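PDB 3GJA: CytC3 from Streptomyces, which works as a nonheme iron halogenase in a biosynthetic pathway, probably exchanging an unactivated aliphatic C-H bond of its substrate for a carbon-halogen bond. Local coordinates for residues L163-G168 / Y222-K227; A288-G293 / F312-I317. One frame throughout, in Å; residues are numbered along the deposited sequence.

Contact 1 (L163-G168 / Y222-K227); sequences LQLMPG and YPMVLK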
loop_
_atom_site.group_PDB
_atom_site.type_symbol
_atom_site.label_atom_id
_atom_site.label_comp_id
_atom_site.label_asym_id
_atom_site.label_seq_id
_atom_site.Cartn_x
_atom_site.Cartn_y
_atom_site.Cartn_z
ATOM N N LEU A 163 -4.106 -0.386 -13.991
ATOM C CA LEU A 163 -2.967 0.512 -13.916
ATOM C C LEU A 163 -2.061 0.321 -15.130
ATOM O O LEU A 163 -2.114 -0.705 -15.814
ATOM C CB LEU A 163 -2.169 0.239 -12.632
ATOM C CG LEU A 163 -2.942 0.295 -11.304
ATOM C CD1 LEU A 163 -2.086 -0.272 -10.175
ATOM C CD2 LEU A 163 -3.357 1.733 -11.004
ATOM N N GLN A 164 -1.229 1.324 -15.388
ATOM C CA GLN A 164 -0.284 1.295 -16.496
ATOM C C GLN A 164 1.082 1.739 -15.979
ATOM O O GLN A 164 1.197 2.770 -15.314
ATOM C CB GLN A 164 -0.741 2.239 -17.599
ATOM C CG GLN A 164 -2.020 1.828 -18.277
ATOM C CD GLN A 164 -2.571 2.929 -19.150
ATOM O OE1 GLN A 164 -3.188 3.873 -18.659
ATOM N NE2 GLN A 164 -2.337 2.826 -20.454
ATOM N N LEU A 165 2.104 0.943 -16.268
ATOM C CA LEU A 165 3.473 1.243 -15.851
ATOM C C LEU A 165 4.374 1.200 -17.083
ATOM O O LEU A 165 4.032 0.571 -18.077
ATOM C CB LEU A 165 3.977 0.201 -14.844
ATOM C CG LEU A 165 3.435 0.098 -13.419
ATOM C CD1 LEU A 165 3.485 1.461 -12.775
ATOM C CD2 LEU A 165 2.024 -0.437 -13.417
ATOM N N MET A 166 5.514 1.876 -17.038
ATOM C CA MET A 166 6.424 1.824 -18.176
ATOM C C MET A 166 7.815 1.418 -17.708
ATOM O O MET A 166 8.276 1.849 -16.651
ATOM C CB MET A 166 6.482 3.169 -18.925
ATOM C CG MET A 166 6.948 4.374 -18.119
ATOM S SD MET A 166 7.339 5.799 -19.205
ATOM C CE MET A 166 5.760 6.087 -20.012
ATOM N N PRO A 167 8.492 0.560 -18.483
ATOM C CA PRO A 167 9.840 0.077 -18.167
ATOM C C PRO A 167 10.818 1.239 -18.044
ATOM O O PRO A 167 10.435 2.393 -18.219
ATOM C CB PRO A 167 10.165 -0.824 -19.351
ATOM C CG PRO A 167 8.825 -1.340 -19.753
ATOM C CD PRO A 167 7.972 -0.103 -19.687
ATOM N N GLY A 168 12.079 0.936 -17.753
ATOM C CA GLY A 168 13.065 1.992 -17.618
ATOM C C GLY A 168 12.784 2.792 -16.365
ATOM O O GLY A 168 11.691 2.707 -15.810
ATOM N N TYR A 222 1.304 -0.645 -21.957
ATOM C CA TYR A 222 1.928 -1.277 -20.796
ATOM C C TYR A 222 0.951 -1.468 -19.627
ATOM O O TYR A 222 1.166 -0.947 -18.529
ATOM C CB TYR A 222 3.103 -0.436 -20.310
ATOM C CG TYR A 222 4.045 0.057 -21.384
ATOM C CD1 TYR A 222 3.687 1.106 -22.236
ATOM C CD2 TYR A 222 5.324 -0.485 -21.507
ATOM C CE1 TYR A 222 4.585 1.608 -23.175
ATOM C CE2 TYR A 222 6.227 0.007 -22.439
ATOM C CZ TYR A 222 5.856 1.056 -23.267
ATOM O OH TYR A 222 6.775 1.563 -24.159
ATOM N N PRO A 223 -0.130 -2.227 -19.842
ATOM C CA PRO A 223 -1.101 -2.446 -18.770
ATOM C C PRO A 223 -0.674 -3.531 -17.796
ATOM O O PRO A 223 -0.129 -4.558 -18.198
ATOM C CB PRO A 223 -2.355 -2.836 -19.534
ATOM C CG PRO A 223 -1.790 -3.662 -20.644
ATOM C CD PRO A 223 -0.583 -2.856 -21.096
ATOM N N MET A 224 -0.923 -3.303 -16.510
ATOM C CA MET A 224 -0.586 -4.291 -15.492
ATOM C C MET A 224 -1.869 -5.036 -15.118
ATOM O O MET A 224 -2.537 -4.711 -14.127
ATOM C CB MET A 224 0.025 -3.611 -14.259
ATOM C CG MET A 224 0.452 -4.568 -13.137
ATOM S SD MET A 224 1.576 -5.912 -13.648
ATOM C CE MET A 224 3.088 -4.993 -14.002
ATOM N N VAL A 225 -2.214 -6.019 -15.943
ATOM C CA VAL A 225 -3.396 -6.841 -15.741
ATOM C C VAL A 225 -3.144 -7.800 -14.580
ATOM O O VAL A 225 -2.078 -8.407 -14.495
ATOM C CB VAL A 225 -3.714 -7.645 -17.017
ATOM C CG1 VAL A 225 -4.874 -8.588 -16.774
ATOM C CG2 VAL A 225 -4.033 -6.689 -18.149
ATOM N N LEU A 226 -4.129 -7.950 -13.697
ATOM C CA LEU A 226 -3.971 -8.819 -12.536
ATOM C C LEU A 226 -5.174 -9.713 -12.281
ATOM O O LEU A 226 -6.312 -9.301 -12.445
ATOM C CB LEU A 226 -3.729 -7.975 -11.275
ATOM C CG LEU A 226 -2.540 -7.010 -11.243
ATOM C CD1 LEU A 226 -2.669 -6.074 -10.037
ATOM C CD2 LEU A 226 -1.239 -7.793 -11.193
ATOM N N LYS A 227 -4.920 -10.943 -11.863
ATOM C CA LYS A 227 -6.009 -11.847 -11.540
ATOM C C LYS A 227 -6.255 -11.646 -10.058
ATOM O O LYS A 227 -5.418 -11.073 -9.358
ATOM C CB LYS A 227 -5.596 -13.291 -11.795
ATOM C CG LYS A 227 -5.242 -13.565 -13.239
ATOM C CD LYS A 227 -4.914 -15.027 -13.453
ATOM C CE LYS A 227 -4.560 -15.289 -14.906
ATOM N NZ LYS A 227 -4.210 -16.720 -15.125
HETATM O O HOH W 1 -3.924 -3.047 -12.347
#

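Contact 2 (A288-G293 / F312-I317); sequences AVLTSG and FVPRQI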
loop_
_atom_site.group_PDB
_atom_site.type_symbol
_atom_site.label_atom_id
_atom_site.label_comp_id
_atom_site.label_asym_id
_atom_site.label_seq_id
_atom_site.Cartn_x
_atom_site.Cartn_y
_atom_site.Cartn_z
ATOM N N ALA A 288 2.017 2.242 13.263
ATOM C CA ALA A 288 2.658 1.595 12.134
ATOM C C ALA A 288 2.847 0.147 12.599
ATOM O O ALA A 288 2.984 -0.114 13.797
ATOM C CB ALA A 288 4.006 2.245 11.837
ATOM N N VAL A 289 2.841 -0.793 11.664
ATOM C CA VAL A 289 2.992 -2.197 12.014
ATOM C C VAL A 289 4.344 -2.747 11.603
ATOM O O VAL A 289 4.736 -2.655 10.438
ATOM C CB VAL A 289 1.889 -3.055 11.345
ATOM C CG1 VAL A 289 2.147 -4.540 11.598
ATOM C CG2 VAL A 289 0.522 -2.657 11.890
ATOM N N LEU A 290 5.058 -3.313 12.571
ATOM C CA LEU A 290 6.363 -3.913 12.318
ATOM C C LEU A 290 6.026 -5.320 11.824
ATOM O O LEU A 290 5.583 -6.162 12.601
ATOM C CB LEU A 290 7.170 -3.989 13.623
ATOM C CG LEU A 290 8.704 -4.071 13.615
ATOM C CD1 LEU A 290 9.140 -5.215 14.511
ATOM C CD2 LEU A 290 9.243 -4.254 12.219
ATOM N N THR A 291 6.243 -5.572 10.539
ATOM C CA THR A 291 5.902 -6.861 9.950
ATOM C C THR A 291 7.032 -7.877 9.930
ATOM O O THR A 291 6.811 -9.052 9.641
ATOM C CB THR A 291 5.403 -6.678 8.511
ATOM O OG1 THR A 291 6.500 -6.289 7.670
ATOM C CG2 THR A 291 4.336 -5.602 8.456
ATOM N N SER A 292 8.244 -7.425 10.224
ATOM C CA SER A 292 9.397 -8.310 10.227
ATOM C C SER A 292 10.581 -7.616 10.881
ATOM O O SER A 292 10.578 -6.398 11.047
ATOM C CB SER A 292 9.751 -8.700 8.797
ATOM O OG SER A 292 9.898 -7.543 8.002
ATOM N N GLY A 293 11.597 -8.392 11.245
ATOM C CA GLY A 293 12.762 -7.808 11.887
ATOM C C GLY A 293 12.457 -7.199 13.245
ATOM O O GLY A 293 11.625 -7.710 13.996
ATOM N N PHE A 312 0.337 -8.779 16.003
ATOM C CA PHE A 312 1.287 -8.671 14.899
ATOM C C PHE A 312 2.651 -9.138 15.388
ATOM O O PHE A 312 3.348 -8.407 16.096
ATOM C CB PHE A 312 1.402 -7.225 14.418
ATOM C CG PHE A 312 0.146 -6.682 13.797
ATOM C CD1 PHE A 312 -0.313 -7.174 12.574
ATOM C CD2 PHE A 312 -0.577 -5.678 14.431
ATOM C CE1 PHE A 312 -1.478 -6.671 11.992
ATOM C CE2 PHE A 312 -1.741 -5.168 13.860
ATOM C CZ PHE A 312 -2.194 -5.666 12.636
ATOM N N VAL A 313 3.034 -10.353 15.016
ATOM C CA VAL A 313 4.317 -10.891 15.437
ATOM C C VAL A 313 5.302 -10.812 14.280
ATOM O O VAL A 313 5.158 -11.512 13.283
ATOM C CB VAL A 313 4.169 -12.355 15.927
ATOM C CG1 VAL A 313 5.472 -12.837 16.551
ATOM C CG2 VAL A 313 3.042 -12.440 16.947
ATOM N N PRO A 314 6.321 -9.950 14.403
ATOM C CA PRO A 314 7.327 -9.780 13.353
ATOM C C PRO A 314 7.901 -11.087 12.837
ATOM O O PRO A 314 8.321 -11.942 13.611
ATOM C CB PRO A 314 8.382 -8.906 14.024
ATOM C CG PRO A 314 7.576 -8.082 14.967
ATOM C CD PRO A 314 6.622 -9.089 15.561
ATOM N N ARG A 315 7.913 -11.232 11.520
ATOM C CA ARG A 315 8.442 -12.420 10.870
ATOM C C ARG A 315 9.971 -12.351 10.792
ATOM O O ARG A 315 10.544 -11.277 10.638
ATOM C CB ARG A 315 7.845 -12.525 9.467
ATOM C CG ARG A 315 8.445 -13.587 8.565
ATOM C CD ARG A 315 7.686 -13.607 7.235
ATOM N NE ARG A 315 8.327 -14.445 6.226
ATOM C CZ ARG A 315 8.224 -15.767 6.163
ATOM N NH1 ARG A 315 7.495 -16.427 7.054
ATOM N NH2 ARG A 315 8.856 -16.429 5.203
ATOM N N GLN A 316 10.624 -13.502 10.900
ATOM C CA GLN A 316 12.075 -13.567 10.823
ATOM C C GLN A 316 12.453 -14.690 9.864
ATOM O O GLN A 316 11.851 -15.764 9.894
ATOM C CB GLN A 316 12.688 -13.869 12.201
ATOM C CG GLN A 316 12.209 -12.994 13.361
ATOM C CD GLN A 316 12.499 -11.520 13.148
ATOM O OE1 GLN A 316 13.431 -11.159 12.431
ATOM N NE2 GLN A 316 11.708 -10.661 13.784
ATOM N N ILE A 317 13.441 -14.438 9.011
ATOM C CA ILE A 317 13.918 -15.445 8.065
ATOM C C ILE A 317 15.437 -15.650 8.215
ATOM O O ILE A 317 16.047 -14.949 9.060
ATOM C CB ILE A 317 13.606 -15.043 6.601
ATOM C CG1 ILE A 317 14.220 -13.679 6.291
ATOM C CG2 ILE A 317 12.101 -15.021 6.371
ATOM C CD1 ILE A 317 13.917 -13.187 4.892
HETATM O O HOH W 2 4.825 -6.295 15.215
#

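Contact 1 (L163-G168 / Y222-K227)
Met224 N donates to Leu163 O at 2.9 Å in an almost straight bond, 176° at the hydrogen, and Leu165 N donates back to Tyr222 O at 3.1 Å. The two bonds flank Gln164 and Pro223, which face each other as a non-hydrogen-bonded pair; with no N-H of its own, Pro223 sits at a position where none is needed for this bridge. This is an isolated antiparallel beta bridge on the edge of strand 163-165, in the cupin-type barrel fold of the PhyH family. The strand already pairs with 240-242 on its other side, where Gln164 bonds to Ala241. The return bond of the Leu163-Met224 pair is made through a water, which accepts from Leu163 N and donates to Met224 O at 2.8 Å.

Apolar packing follows. Leu165 has CG beside its backbone N (chi1 -70°), which helps bring CD2 to Met224 CB at 3.8 Å, the two side chains meeting at a slant. Strand 25-30 backs this pair, Leu165 lying on Tyr25 and Met224 on Pro28, while Leu163 and Leu226 both touch Trp150. At the outer end the Tyr222 ring lies against Met166 and Pro167: Met166 CA is over one face, and obliquely to the ring Pro167 CD comes within 3.2 Å of Tyr222 CD2.

Contact 2 (A288-G293 / F312-I317)
Arg315 is hydrogen-bonded through its backbone N and O to Thr291 and Gly293, a single parallel bridge that pairs Ser292 with Arg315. Arg315 N donates to Thr291 O at 3.1 Å; the bond is straight at the hydrogen but comes in well above the carbonyl plane. Arg315 O takes Gly293 N, also at 3.1 Å, and Ser292 CA adds a CA-H...O contact to the same oxygen. Gly293 O is satisfied by a side chain: Gln316, bent at chi2 (-60°), folds back so that its NE2 donates at 3.0 Å with the oxygen in the plane of the amide. Upstream, where the chains stand further apart, one water donates to both Leu290 O and Phe312 O. Polar ends find partners nearby: Ser292 OG bonds to Arg96 O, Thr291 OG1 makes a weak hydrogen bond to Leu98 O, and the extended Arg315 carries NE to a salt bridge with Asp88 and NH2 to Ala8 O.

Val289 CG1 sits over one face of the Phe312 ring, 3.9 Å from its centroid, as a CH-pi contact displaced toward the rim. Leu290 CD1 lies against Pro314 CG, though the modelled closeness is doubtful. Replacing Phe312 by an alanine would probably open a gap beneath Val289 and leave its CG1 without the ring face it rests on. The contact lies at the edge of the main sheet: strand 289-290, an outermost strand within the chain, runs antiparallel to 98-108, and 312-317 lies alongside and beyond it. Phe312 packs on Ala78 and Met82 of helix 75-82, and Thr291 and Ser292 touch Val87 of helix 84-94.

How the contacts relate
Contacts 1 and 2 lie on opposite sides of the chain's centre, their own centres 29 Å apart and their nearest atoms about 20 Å apart. The six-stranded sheet spans the interval: residues of contact 1 lean on strands 25-30 and 147-152, whereas contact 2 includes the edge strand 289-290. They follow one another in sequence. Contact 1 joins the chain on the two sides of a region that is largely unmodelled (170-172 and 179-220), consistent with an open active-site conformation. The side chain of Leu163 is about 4 Å from a bound acetate, probably from the crystallisation liquor, though it may mark a pocket. Contact 2 instead fastens the modelled C-terminal end to the sheet and its covering helices.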